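Local coordinates for Tol-Pal system protein TolB (Acinetobacter baumannii, PDB 7MX5) that belongs to the periplasmic part of the Tol-Pal system, which is thought to act in outer membrane invagination during division and to maintain outer membrane integrity, at residues N356-V361 with M375-R380; G40-S45 with A120-L125; G313-L318 with I331-T336; P129-G134 with S352-G357; P344-E349 with Y362-G367. One frame throughout, in Å; residues are numbered along the deposited sequence.

Contact 1 (N356-V361 with M375-R380)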
# COMPACT_ATOMS: atom_id res chain seq x y z
N ASN A 356 -1.70 -6.76 -4.48
CA ASN A 356 -1.60 -7.41 -5.79
C ASN A 356 -0.20 -7.29 -6.40
O ASN A 356 0.04 -7.86 -7.46
CB ASN A 356 -2.64 -6.84 -6.76
CG ASN A 356 -2.48 -5.35 -7.02
OD1 ASN A 356 -1.44 -4.76 -6.73
ND2 ASN A 356 -3.51 -4.74 -7.58
N GLY A 357 0.71 -6.56 -5.75
CA GLY A 357 2.05 -6.42 -6.27
C GLY A 357 2.18 -5.56 -7.50
O GLY A 357 3.27 -5.48 -8.07
N GLN A 358 1.10 -4.90 -7.93
CA GLN A 358 1.15 -4.02 -9.09
C GLN A 358 1.41 -2.57 -8.72
O GLN A 358 1.81 -1.79 -9.59
CB GLN A 358 -0.17 -4.11 -9.88
CG GLN A 358 -0.55 -5.53 -10.29
CD GLN A 358 0.60 -6.27 -10.93
OE1 GLN A 358 1.03 -7.32 -10.44
NE2 GLN A 358 1.10 -5.75 -12.05
N MET A 359 1.20 -2.20 -7.46
CA MET A 359 1.40 -0.84 -6.99
C MET A 359 2.42 -0.83 -5.86
O MET A 359 2.74 -1.86 -5.27
CB MET A 359 0.08 -0.22 -6.50
CG MET A 359 -0.91 0.12 -7.60
SD MET A 359 -0.37 1.49 -8.64
CE MET A 359 -1.66 1.50 -9.88
N VAL A 360 2.93 0.36 -5.56
CA VAL A 360 3.85 0.56 -4.45
C VAL A 360 3.68 1.98 -3.94
O VAL A 360 3.58 2.93 -4.72
CB VAL A 360 5.32 0.27 -4.86
CG1 VAL A 360 5.73 1.12 -6.05
CG2 VAL A 360 6.26 0.50 -3.69
N VAL A 361 3.64 2.13 -2.62
CA VAL A 361 3.50 3.43 -1.98
C VAL A 361 4.79 3.76 -1.25
O VAL A 361 5.49 2.88 -0.73
CB VAL A 361 2.29 3.47 -1.02
CG1 VAL A 361 2.50 2.53 0.16
CG2 VAL A 361 2.02 4.89 -0.54
N MET A 375 2.97 4.31 -7.12
CA MET A 375 3.46 4.07 -8.47
C MET A 375 3.20 2.63 -8.87
O MET A 375 3.30 1.72 -8.04
CB MET A 375 4.96 4.38 -8.58
CG MET A 375 5.26 5.74 -9.17
SD MET A 375 6.91 5.88 -9.88
CE MET A 375 6.68 5.05 -11.44
N SER A 376 2.86 2.43 -10.14
CA SER A 376 2.82 1.09 -10.68
C SER A 376 4.23 0.52 -10.78
O SER A 376 5.20 1.25 -11.03
CB SER A 376 2.15 1.09 -12.06
OG SER A 376 2.88 1.87 -12.98
N THR A 377 4.35 -0.79 -10.57
CA THR A 377 5.67 -1.41 -10.50
C THR A 377 6.38 -1.42 -11.85
O THR A 377 7.59 -1.64 -11.89
CB THR A 377 5.55 -2.84 -9.97
OG1 THR A 377 4.71 -3.61 -10.84
CG2 THR A 377 4.96 -2.83 -8.57
N ASP A 378 5.66 -1.17 -12.95
CA ASP A 378 6.30 -1.10 -14.26
C ASP A 378 6.79 0.30 -14.60
O ASP A 378 7.55 0.45 -15.56
CB ASP A 378 5.35 -1.62 -15.34
CG ASP A 378 4.04 -0.85 -15.40
OD1 ASP A 378 3.85 0.09 -14.59
OD2 ASP A 378 3.20 -1.18 -16.26
N GLY A 379 6.37 1.32 -13.86
CA GLY A 379 6.94 2.64 -13.98
C GLY A 379 6.22 3.63 -14.87
O GLY A 379 6.85 4.60 -15.30
N ARG A 380 4.93 3.43 -15.15
CA ARG A 380 4.20 4.34 -16.02
C ARG A 380 3.10 5.11 -15.32
O ARG A 380 2.58 6.07 -15.90
CB ARG A 380 3.55 3.57 -17.18
CG ARG A 380 4.50 2.79 -18.02
CD ARG A 380 4.10 1.34 -17.95
NE ARG A 380 2.72 1.13 -18.35
CZ ARG A 380 2.35 0.51 -19.46
NH1 ARG A 380 3.24 0.02 -20.31
NH2 ARG A 380 1.05 0.36 -19.73

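Contact 2 (G40-S45 with A120-L125)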
# COMPACT_ATOMS: atom_id res chain seq x y z
N GLY A 40 -3.70 2.38 -13.15
CA GLY A 40 -2.40 2.20 -13.76
C GLY A 40 -2.39 1.35 -15.01
O GLY A 40 -1.32 1.16 -15.60
N ARG A 41 -3.54 0.82 -15.42
CA ARG A 41 -3.63 -0.04 -16.60
C ARG A 41 -4.76 0.34 -17.55
O ARG A 41 -4.82 -0.23 -18.64
CB ARG A 41 -3.82 -1.50 -16.17
CG ARG A 41 -2.53 -2.27 -15.98
CD ARG A 41 -2.76 -3.76 -16.15
NE ARG A 41 -3.68 -4.04 -17.25
CZ ARG A 41 -3.65 -5.14 -17.99
NH1 ARG A 41 -2.75 -6.09 -17.78
NH2 ARG A 41 -4.53 -5.29 -18.97
N PHE A 42 -5.65 1.26 -17.17
CA PHE A 42 -6.78 1.61 -18.00
C PHE A 42 -7.11 3.09 -17.81
O PHE A 42 -6.65 3.74 -16.88
CB PHE A 42 -8.02 0.77 -17.67
CG PHE A 42 -7.80 -0.71 -17.78
CD1 PHE A 42 -7.88 -1.35 -19.00
CD2 PHE A 42 -7.52 -1.46 -16.65
CE1 PHE A 42 -7.68 -2.71 -19.11
CE2 PHE A 42 -7.32 -2.83 -16.75
CZ PHE A 42 -7.40 -3.45 -17.97
N THR A 43 -7.93 3.60 -18.73
CA THR A 43 -8.58 4.89 -18.59
C THR A 43 -10.09 4.69 -18.74
O THR A 43 -10.54 3.71 -19.34
CB THR A 43 -8.08 5.90 -19.63
OG1 THR A 43 -8.60 5.56 -20.92
CG2 THR A 43 -6.56 5.92 -19.68
N SER A 44 -10.86 5.62 -18.19
CA SER A 44 -12.31 5.50 -18.19
C SER A 44 -12.95 6.87 -18.37
O SER A 44 -12.36 7.89 -18.01
CB SER A 44 -12.82 4.84 -16.90
OG SER A 44 -14.23 4.77 -16.89
N SER A 45 -14.15 6.87 -18.93
CA SER A 45 -14.88 8.10 -19.17
C SER A 45 -16.38 7.81 -19.18
O SER A 45 -16.81 6.69 -19.44
CB SER A 45 -14.46 8.76 -20.49
OG SER A 45 -14.58 10.17 -20.41
N ALA A 120 -13.70 -5.65 -9.05
CA ALA A 120 -14.18 -6.74 -9.89
C ALA A 120 -13.91 -6.46 -11.36
O ALA A 120 -13.59 -7.38 -12.12
CB ALA A 120 -15.67 -6.98 -9.64
N ILE A 121 -14.05 -5.20 -11.78
CA ILE A 121 -13.75 -4.84 -13.17
C ILE A 121 -12.28 -5.06 -13.47
O ILE A 121 -11.91 -5.61 -14.52
CB ILE A 121 -14.17 -3.38 -13.44
CG1 ILE A 121 -15.69 -3.23 -13.32
CG2 ILE A 121 -13.70 -2.94 -14.82
CD1 ILE A 121 -16.17 -1.80 -13.49
N TYR A 122 -11.40 -4.64 -12.55
CA TYR A 122 -9.97 -4.81 -12.74
C TYR A 122 -9.60 -6.29 -12.85
O TYR A 122 -8.81 -6.68 -13.72
CB TYR A 122 -9.22 -4.15 -11.58
CG TYR A 122 -7.71 -4.16 -11.71
CD1 TYR A 122 -7.04 -3.12 -12.35
CD2 TYR A 122 -6.95 -5.19 -11.17
CE1 TYR A 122 -5.66 -3.12 -12.46
CE2 TYR A 122 -5.57 -5.20 -11.28
CZ TYR A 122 -4.94 -4.16 -11.92
OH TYR A 122 -3.56 -4.16 -12.03
N GLN A 123 -10.16 -7.12 -11.97
CA GLN A 123 -9.84 -8.55 -12.00
C GLN A 123 -10.37 -9.21 -13.26
O GLN A 123 -9.73 -10.13 -13.81
CB GLN A 123 -10.40 -9.23 -10.76
CG GLN A 123 -9.93 -10.66 -10.56
CD GLN A 123 -10.32 -11.21 -9.21
OE1 GLN A 123 -11.49 -11.48 -8.94
NE2 GLN A 123 -9.33 -11.39 -8.34
N ALA A 124 -11.53 -8.77 -13.75
CA ALA A 124 -12.10 -9.36 -14.95
C ALA A 124 -11.33 -9.01 -16.21
O ALA A 124 -11.43 -9.72 -17.21
CB ALA A 124 -13.56 -8.93 -15.10
N LEU A 125 -10.54 -7.93 -16.18
CA LEU A 125 -9.80 -7.48 -17.35
C LEU A 125 -8.34 -7.88 -17.33
O LEU A 125 -7.74 -8.03 -18.40
CB LEU A 125 -9.90 -5.95 -17.48
CG LEU A 125 -11.29 -5.39 -17.76
CD1 LEU A 125 -11.27 -3.88 -17.74
CD2 LEU A 125 -11.82 -5.90 -19.09

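Contact 3 (G313-L318 with I331-T336)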
# COMPACT_ATOMS: atom_id res chain seq x y z
N GLY A 313 5.95 -12.80 -3.11
CA GLY A 313 7.27 -13.23 -2.69
C GLY A 313 8.32 -13.27 -3.77
O GLY A 313 9.37 -13.88 -3.56
N LYS A 314 8.08 -12.63 -4.91
CA LYS A 314 9.04 -12.62 -6.01
C LYS A 314 9.63 -11.24 -6.28
O LYS A 314 10.46 -11.10 -7.18
CB LYS A 314 8.40 -13.15 -7.29
CG LYS A 314 7.30 -14.18 -7.07
CD LYS A 314 7.39 -15.33 -8.06
CE LYS A 314 6.39 -16.42 -7.73
NZ LYS A 314 6.40 -16.76 -6.27
N LYS A 315 9.23 -10.21 -5.53
CA LYS A 315 9.70 -8.85 -5.77
C LYS A 315 10.13 -8.20 -4.46
O LYS A 315 9.67 -8.57 -3.38
CB LYS A 315 8.61 -7.99 -6.43
CG LYS A 315 7.98 -8.61 -7.67
CD LYS A 315 8.78 -8.27 -8.92
CE LYS A 315 8.05 -8.71 -10.18
NZ LYS A 315 8.99 -9.14 -11.25
N ILE A 316 11.02 -7.22 -4.58
CA ILE A 316 11.52 -6.45 -3.45
C ILE A 316 11.45 -4.97 -3.82
O ILE A 316 12.06 -4.55 -4.81
CB ILE A 316 12.96 -6.83 -3.07
CG1 ILE A 316 13.01 -8.23 -2.45
CG2 ILE A 316 13.55 -5.80 -2.11
CD1 ILE A 316 14.42 -8.71 -2.16
N ALA A 317 10.72 -4.19 -3.03
CA ALA A 317 10.74 -2.74 -3.13
C ALA A 317 11.73 -2.20 -2.12
O ALA A 317 11.66 -2.54 -0.93
CB ALA A 317 9.35 -2.14 -2.89
N LEU A 318 12.66 -1.37 -2.58
CA LEU A 318 13.77 -0.94 -1.73
C LEU A 318 14.15 0.49 -2.08
O LEU A 318 13.63 1.09 -3.02
CB LEU A 318 14.98 -1.86 -1.89
CG LEU A 318 15.67 -1.85 -3.26
CD1 LEU A 318 17.16 -2.05 -3.11
CD2 LEU A 318 15.08 -2.90 -4.19
N ILE A 331 12.87 -1.77 -7.74
CA ILE A 331 12.23 -3.08 -7.66
C ILE A 331 13.22 -4.11 -8.17
O ILE A 331 13.68 -4.03 -9.32
CB ILE A 331 10.93 -3.13 -8.47
CG1 ILE A 331 9.97 -2.02 -8.04
CG2 ILE A 331 10.26 -4.50 -8.32
CD1 ILE A 331 9.58 -2.09 -6.58
N GLN A 332 13.56 -5.08 -7.33
CA GLN A 332 14.43 -6.19 -7.71
C GLN A 332 13.62 -7.48 -7.75
O GLN A 332 12.89 -7.79 -6.80
CB GLN A 332 15.60 -6.34 -6.74
CG GLN A 332 16.59 -7.42 -7.17
CD GLN A 332 17.71 -7.63 -6.16
OE1 GLN A 332 18.65 -6.84 -6.09
NE2 GLN A 332 17.61 -8.71 -5.39
N ASP A 333 13.75 -8.22 -8.84
CA ASP A 333 13.15 -9.54 -8.95
C ASP A 333 13.99 -10.54 -8.16
O ASP A 333 15.21 -10.61 -8.34
CB ASP A 333 13.04 -9.96 -10.41
CG ASP A 333 11.97 -11.02 -10.63
OD1 ASP A 333 12.25 -12.21 -10.37
OD2 ASP A 333 10.86 -10.67 -11.06
N ILE A 334 13.34 -11.31 -7.29
CA ILE A 334 14.08 -12.25 -6.45
C ILE A 334 14.59 -13.42 -7.26
O ILE A 334 15.71 -13.91 -7.05
CB ILE A 334 13.19 -12.71 -5.27
CG1 ILE A 334 13.01 -11.56 -4.27
CG2 ILE A 334 13.79 -13.92 -4.58
CD1 ILE A 334 11.77 -11.69 -3.41
N ASN A 335 13.80 -13.89 -8.23
CA ASN A 335 14.19 -15.06 -9.01
C ASN A 335 15.41 -14.77 -9.88
O ASN A 335 16.30 -15.62 -10.01
CB ASN A 335 13.02 -15.53 -9.88
CG ASN A 335 12.30 -16.72 -9.30
OD1 ASN A 335 12.01 -16.77 -8.10
ND2 ASN A 335 12.01 -17.71 -10.14
N THR A 336 15.47 -13.58 -10.48
CA THR A 336 16.49 -13.26 -11.47
C THR A 336 17.50 -12.23 -11.01
O THR A 336 18.59 -12.16 -11.59
CB THR A 336 15.83 -12.76 -12.76
OG1 THR A 336 15.26 -11.46 -12.54
CG2 THR A 336 14.73 -13.71 -13.21

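Contact 4 (P129-G134 with S352-G357)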
# COMPACT_ATOMS: atom_id res chain seq x y z
N PRO A 129 -6.21 -9.50 -8.72
CA PRO A 129 -7.14 -8.89 -7.76
C PRO A 129 -6.95 -7.39 -7.68
O PRO A 129 -5.83 -6.88 -7.58
CB PRO A 129 -6.79 -9.57 -6.43
CG PRO A 129 -6.03 -10.80 -6.78
CD PRO A 129 -5.46 -10.64 -8.15
N GLY A 130 -8.07 -6.66 -7.74
CA GLY A 130 -8.02 -5.22 -7.61
C GLY A 130 -7.65 -4.79 -6.21
O GLY A 130 -7.84 -5.51 -5.23
N ASP A 131 -7.09 -3.58 -6.12
CA ASP A 131 -6.63 -3.05 -4.84
C ASP A 131 -7.25 -1.68 -4.53
O ASP A 131 -6.71 -0.95 -3.70
CB ASP A 131 -5.11 -2.96 -4.80
CG ASP A 131 -4.47 -4.18 -4.16
OD1 ASP A 131 -5.20 -4.96 -3.52
OD2 ASP A 131 -3.25 -4.35 -4.30
N PHE A 132 -8.35 -1.33 -5.19
CA PHE A 132 -9.04 -0.09 -4.84
C PHE A 132 -9.68 -0.20 -3.46
O PHE A 132 -9.70 0.77 -2.70
CB PHE A 132 -10.09 0.24 -5.90
CG PHE A 132 -9.53 0.29 -7.29
CD1 PHE A 132 -8.61 1.26 -7.64
CD2 PHE A 132 -9.92 -0.64 -8.24
CE1 PHE A 132 -8.09 1.31 -8.92
CE2 PHE A 132 -9.40 -0.59 -9.52
CZ PHE A 132 -8.48 0.38 -9.86
N SER A 133 -10.19 -1.38 -3.12
CA SER A 133 -10.52 -1.68 -1.74
C SER A 133 -9.25 -1.99 -0.97
O SER A 133 -8.29 -2.55 -1.51
CB SER A 133 -11.49 -2.87 -1.66
OG SER A 133 -12.65 -2.63 -2.43
N GLY A 134 -9.24 -1.61 0.30
CA GLY A 134 -8.06 -1.75 1.14
C GLY A 134 -7.70 -0.44 1.80
O GLY A 134 -8.22 0.63 1.48
N SER A 352 6.23 0.32 0.32
CA SER A 352 5.27 -0.70 0.71
C SER A 352 4.52 -1.19 -0.52
O SER A 352 3.95 -0.39 -1.26
CB SER A 352 4.28 -0.16 1.75
OG SER A 352 3.69 -1.21 2.50
N PHE A 353 4.52 -2.51 -0.72
CA PHE A 353 3.84 -3.12 -1.85
C PHE A 353 2.34 -3.18 -1.61
O PHE A 353 1.87 -3.37 -0.49
CB PHE A 353 4.37 -4.53 -2.09
CG PHE A 353 5.43 -4.62 -3.14
CD1 PHE A 353 5.15 -4.29 -4.46
CD2 PHE A 353 6.71 -5.05 -2.82
CE1 PHE A 353 6.13 -4.38 -5.44
CE2 PHE A 353 7.69 -5.14 -3.79
CZ PHE A 353 7.40 -4.80 -5.10
N SER A 354 1.58 -3.01 -2.69
CA SER A 354 0.16 -3.27 -2.63
C SER A 354 -0.09 -4.78 -2.65
O SER A 354 0.74 -5.55 -3.15
CB SER A 354 -0.56 -2.61 -3.80
OG SER A 354 -0.22 -3.22 -5.03
N PRO A 355 -1.22 -5.24 -2.09
CA PRO A 355 -1.48 -6.69 -2.03
C PRO A 355 -1.36 -7.41 -3.37
O PRO A 355 -0.94 -8.57 -3.39
CB PRO A 355 -2.92 -6.76 -1.49
CG PRO A 355 -3.09 -5.51 -0.70
CD PRO A 355 -2.19 -4.46 -1.29
N ASN A 356 -1.70 -6.76 -4.48
CA ASN A 356 -1.60 -7.41 -5.79
C ASN A 356 -0.20 -7.29 -6.40
O ASN A 356 0.04 -7.86 -7.46
CB ASN A 356 -2.64 -6.84 -6.76
CG ASN A 356 -2.48 -5.35 -7.02
OD1 ASN A 356 -1.44 -4.76 -6.73
ND2 ASN A 356 -3.51 -4.74 -7.58
N GLY A 357 0.71 -6.56 -5.75
CA GLY A 357 2.05 -6.42 -6.27
C GLY A 357 2.18 -5.56 -7.50
O GLY A 357 3.27 -5.48 -8.07

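Contact 5 (P344-E349 with Y362-G367)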
# COMPACT_ATOMS: atom_id res chain seq x y z
N PRO A 344 12.92 8.56 -8.64
CA PRO A 344 13.67 9.20 -7.56
C PRO A 344 12.77 9.45 -6.35
O PRO A 344 11.55 9.55 -6.46
CB PRO A 344 14.16 10.52 -8.17
CG PRO A 344 13.83 10.46 -9.62
CD PRO A 344 12.78 9.42 -9.82
N THR A 345 13.41 9.54 -5.18
CA THR A 345 12.70 9.80 -3.94
C THR A 345 13.56 10.67 -3.04
O THR A 345 14.79 10.67 -3.14
CB THR A 345 12.32 8.50 -3.22
OG1 THR A 345 11.67 8.82 -1.97
CG2 THR A 345 13.55 7.65 -2.95
N SER A 346 12.90 11.42 -2.16
CA SER A 346 13.58 12.37 -1.29
C SER A 346 13.84 11.83 0.10
O SER A 346 14.53 12.50 0.89
CB SER A 346 12.75 13.66 -1.18
OG SER A 346 12.46 14.20 -2.46
N LEU A 347 13.34 10.64 0.43
CA LEU A 347 13.42 10.11 1.79
C LEU A 347 13.99 8.70 1.76
O LEU A 347 13.54 7.86 0.98
CB LEU A 347 12.05 10.11 2.46
CG LEU A 347 11.39 11.48 2.61
CD1 LEU A 347 9.97 11.34 3.13
CD2 LEU A 347 12.22 12.37 3.53
N ASP A 348 14.99 8.46 2.61
CA ASP A 348 15.53 7.12 2.82
C ASP A 348 14.57 6.38 3.75
O ASP A 348 14.79 6.25 4.96
CB ASP A 348 16.94 7.19 3.39
CG ASP A 348 17.52 5.82 3.71
OD1 ASP A 348 17.25 4.87 2.95
OD2 ASP A 348 18.24 5.71 4.72
N GLU A 349 13.48 5.90 3.17
CA GLU A 349 12.37 5.33 3.93
C GLU A 349 11.79 4.15 3.17
O GLU A 349 11.82 4.10 1.94
CB GLU A 349 11.29 6.39 4.18
CG GLU A 349 10.24 6.01 5.22
CD GLU A 349 9.69 7.23 5.94
OE1 GLU A 349 10.40 7.79 6.79
OE2 GLU A 349 8.54 7.63 5.63
N TYR A 362 5.13 5.05 -1.24
CA TYR A 362 6.35 5.52 -0.59
C TYR A 362 6.18 6.99 -0.25
O TYR A 362 5.31 7.68 -0.80
CB TYR A 362 7.58 5.30 -1.47
CG TYR A 362 7.54 6.05 -2.79
CD1 TYR A 362 6.77 5.58 -3.84
CD2 TYR A 362 8.27 7.21 -2.97
CE1 TYR A 362 6.72 6.26 -5.05
CE2 TYR A 362 8.23 7.90 -4.17
CZ TYR A 362 7.46 7.42 -5.20
OH TYR A 362 7.41 8.10 -6.40
N ALA A 363 7.01 7.46 0.67
CA ALA A 363 6.99 8.84 1.12
C ALA A 363 8.11 9.62 0.44
O ALA A 363 9.26 9.17 0.42
CB ALA A 363 7.13 8.93 2.64
N THR A 364 7.77 10.79 -0.10
CA THR A 364 8.74 11.63 -0.78
C THR A 364 8.32 13.09 -0.60
O THR A 364 7.37 13.39 0.13
CB THR A 364 8.85 11.25 -2.27
OG1 THR A 364 9.79 12.11 -2.92
CG2 THR A 364 7.50 11.37 -2.95
N ARG A 365 9.03 13.99 -1.28
CA ARG A 365 8.75 15.42 -1.20
C ARG A 365 8.79 16.01 -2.60
O ARG A 365 9.76 15.82 -3.33
CB ARG A 365 9.76 16.14 -0.30
CG ARG A 365 9.63 15.80 1.18
CD ARG A 365 10.84 16.30 1.96
NE ARG A 365 10.80 15.87 3.35
CZ ARG A 365 11.70 16.21 4.26
NH1 ARG A 365 12.74 16.98 3.96
NH2 ARG A 365 11.57 15.76 5.50
N GLU A 366 7.72 16.72 -2.97
CA GLU A 366 7.63 17.41 -4.25
C GLU A 366 7.27 18.86 -3.98
O GLU A 366 6.25 19.14 -3.35
CB GLU A 366 6.58 16.75 -5.16
CG GLU A 366 6.86 16.91 -6.64
CD GLU A 366 6.02 15.97 -7.49
OE1 GLU A 366 6.20 14.74 -7.36
OE2 GLU A 366 5.18 16.46 -8.27
N GLY A 367 8.11 19.77 -4.47
CA GLY A 367 7.93 21.17 -4.11
C GLY A 367 8.21 21.35 -2.63
O GLY A 367 9.21 20.85 -2.10
O HOH W 1 11.00 6.99 -0.13

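Contact 1 (N356-V361 with M375-R380)
V360 and M375 form an antiparallel hydrogen-bonded pair, and M359 and S376 beside them a non-hydrogen-bonded one, where the hairpin of strands 359-366 and 369-376 opens out. Three backbone bonds hold this end: V360 N to M375 O (2.9 Å), M375 N back to V360 O (2.8 Å), and T377 N to Q358 O (2.9 Å). The last meets its carbonyl from above the plane, 42° out of it, as the strands give way to turns. S376 CA and M359 CA add CH···O contacts to the oxygens of Q358 and M375.

Side-chain packing is lighter. With T377 OG1 set between the backbone N and the carbonyl carbon (chi1 60°), its methyl CG2 lies 3.2 Å from G357 O. V360 CG1 lies 3.2 Å from M375 O and also touches M375 CB, while M359 SD rests beside S376 N (3.7 Å).

Polar side chains shape the flanking turns. N356 OD1 accepts from Q358 N in an Asx turn, and S376 OG donates to D378 OD1 (2.6 Å) within a type I turn closed by G379 N and S376 O.

The hairpin is the middle of one propeller blade: V360 and M375 face L342 of strand 339-344, M359 meets W397 of strand 391-397 on the other face, and V361 pairs with S352 of strand 352-353.

Contact 2 (G40-S45 with A120-L125)
R41 and Y122 make the closest backbone approach, 8.8 Å between their CA atoms, too far for backbone pairing, so side chains make nearly all of the contact. It belongs to the alpha/beta amino-terminal domain of TolB, where helix 110-126 packs on a mixed sheet whose outermost strand on one side is 43-45. F42, in the loop leading into that strand, carries most of the contact.

L125 lies over one face of the F42 ring: its CD1 is 4.1 Å from the ring centroid and 18° off the normal, a CH-pi contact displaced toward the rim. The same leucine also presses CB against F42 CZ (3.6 Å), so one side chain touches the phenyl group at two points. Y122 takes a different approach. Its CD1 sits near the plane of the phenyl ring, 4.4 Å from F42 CE2, and chi1 of -175°, which sends the tyrosine ring out from the helix with CG anti to the backbone N, brings it there.

Around this apolar group, I17 of strand 16-19 touches both F42 and L125, and L89 of strand 83-91 also meets L125. R41 brings CB obliquely to the tyrosine ring, and its CD lies 4.2 Å from Y122 OH.

Contact 3 (G313-L318 with I331-T336)
K314 O receives I334 N at 2.9 Å in a nearly straight bond (177° at the hydrogen), although the donor stands well above the carbonyl plane. Further along, I316 and Q332 form an antiparallel hydrogen-bonded pair, N to O both ways at 3.0 Å, with both donors in the planes of the carbonyls they meet. A salt bridge spans the neighbouring non-hydrogen-bonded pair, from K315 NZ to D333 OD2; the modelled separation is too short to be trusted in detail. The other aspartate oxygen, OD1, weakly accepts N335 N and T336 N from the loop that follows.

Packing differs on the two faces. On the side of K315, A317 and I331, the isoleucine bends its CD1 back onto A317 CB (3.7 Å), its CG2 touches K315 CD, the two side chains crossing at about a right angle, and F353 of the next blade covers all three residues. On the other face, the side chains of I316 and I334 cross at about a right angle, CG1 to CG1 at 3.8 Å, while I334 CD1 comes within 3.3 Å of G313 O.

Strands 315-320 and 328-333 are the central hairpin of a four-stranded antiparallel blade, the repeating unit of the WD40-like beta-propeller.

Contact 4 (P129-G134 with S352-G357)
D131 OD2 sits against S354, P355 and N356 of the turn S354-G357 and takes one true hydrogen bond from it, N356 N at 2.9 Å. The donor comes to the syn side of the carboxylate, 24° out of its plane. Among the other neighbours of this oxygen are S354 CB, P355 CD (3.2 Å), and P355 N, which has no hydrogen to offer; N356 OD1 lies 3.1 Å from D131 OD2, acceptor against acceptor. D131 OD1 also lies against the proline ring, 3.5 Å from P355 CB, and has a long, weak ion pair with K400. The backbone donor would tend to favour the charged carboxylate, while the nearby acceptor oxygens would oppose it.

The N356 side chain crosses that of D131 obliquely, the amide and carboxylate planes 37° apart. Its ND2 donates to P129 O (3.2 Å) nearly along the C=O axis, and the acceptor stays almost in the amide plane. Its oxygen takes a short bond from S354 OG (2.6 Å), which fixes the rotation of the amide: OD1 goes to the serine, ND2 to the proline carbonyl. With chi1 of 62°, N356 CG sits between its own backbone N and carbonyl carbon, which brings the amide up to the D131 carboxylate. G357 N closes the type I turn onto S354 O (2.8 Å).

F132 N and S133 N, next along the chain, bond to the carboxylate of D119 in helix 110-126, and W397 packs on S354 and P355. The arrangement is a domain junction: the loop leaving the amino-terminal domain is tied to the turn between strands 352-353 and 359-366 of a propeller blade before it becomes propeller strand 135-141.

Contact 5 (P344-E349 with Y362-G367)
L347 and A363 meet through their methyl groups, L347 CD1 to A363 CB at 3.8 Å, and E349 brings OE2 to the same A363 CB (3.6 Å). The other leucine branch turns to the arginine two residues beyond A363. L347 CD2 stands 3.6 Å above the guanidinium plane of R365, nearer its rim than its centre, with the two side chains at about a right angle. The long arm of R365, extended from CG to NE, carries the guanidinium beneath the leucine, and a salt bridge from NH2 to E391 holds its far end.

Polar contacts flank this packing. S346 N donates to T364 OG1 (3.3 Å), which chi1 of 179° places anti to the T364 backbone N. S346 OG lies between T364 OG1 and R365 O, in weak contacts whose one proton cannot be assigned. A bound water stitches the two segments together: it accepts from T345 OG1 (2.7 Å) and donates to L347 O (2.9 Å) and A363 O (2.8 Å), so two backbone carbonyls from opposite segments share one solvent molecule.

Residues 344-349 form part of a blade-to-blade connection of the beta-propeller, running from strand 339-344, outermost in its blade, toward strand 352-353 of the next, and here they pass along strand 359-366.

Beyond the first shell, T345 OG1 also weakly accepts L347 N (3.4 Å), and D348 centres an inverse gamma turn that redirects the chain. The carboxylate of E349 is held from outside, by E394 N and by a salt bridge to R393.

Contact 2 lies in the amino-terminal domain and the other four in or against the propeller. Contacts 1, 4 and 5 share one sheet, in which strands 352-353, 359-366 and 369-376 are joined by 382-386 and the amino-terminal strand 6-9; contact 3 is the hairpin of the blade before it. Along the chain, contact 2 closes first, and contact 3 lies within the span of contact 4. Contact 1 begins where contact 4 ends, and contact 5 alternates with both. The centres of contacts 1 and 4 are about 9 Å apart, those of 2 and 5 about 28 Å. Y122 of contact 2 touches contacts 1 and 4, joining domains; F353 of contact 4 packs on contact 3, joining blades.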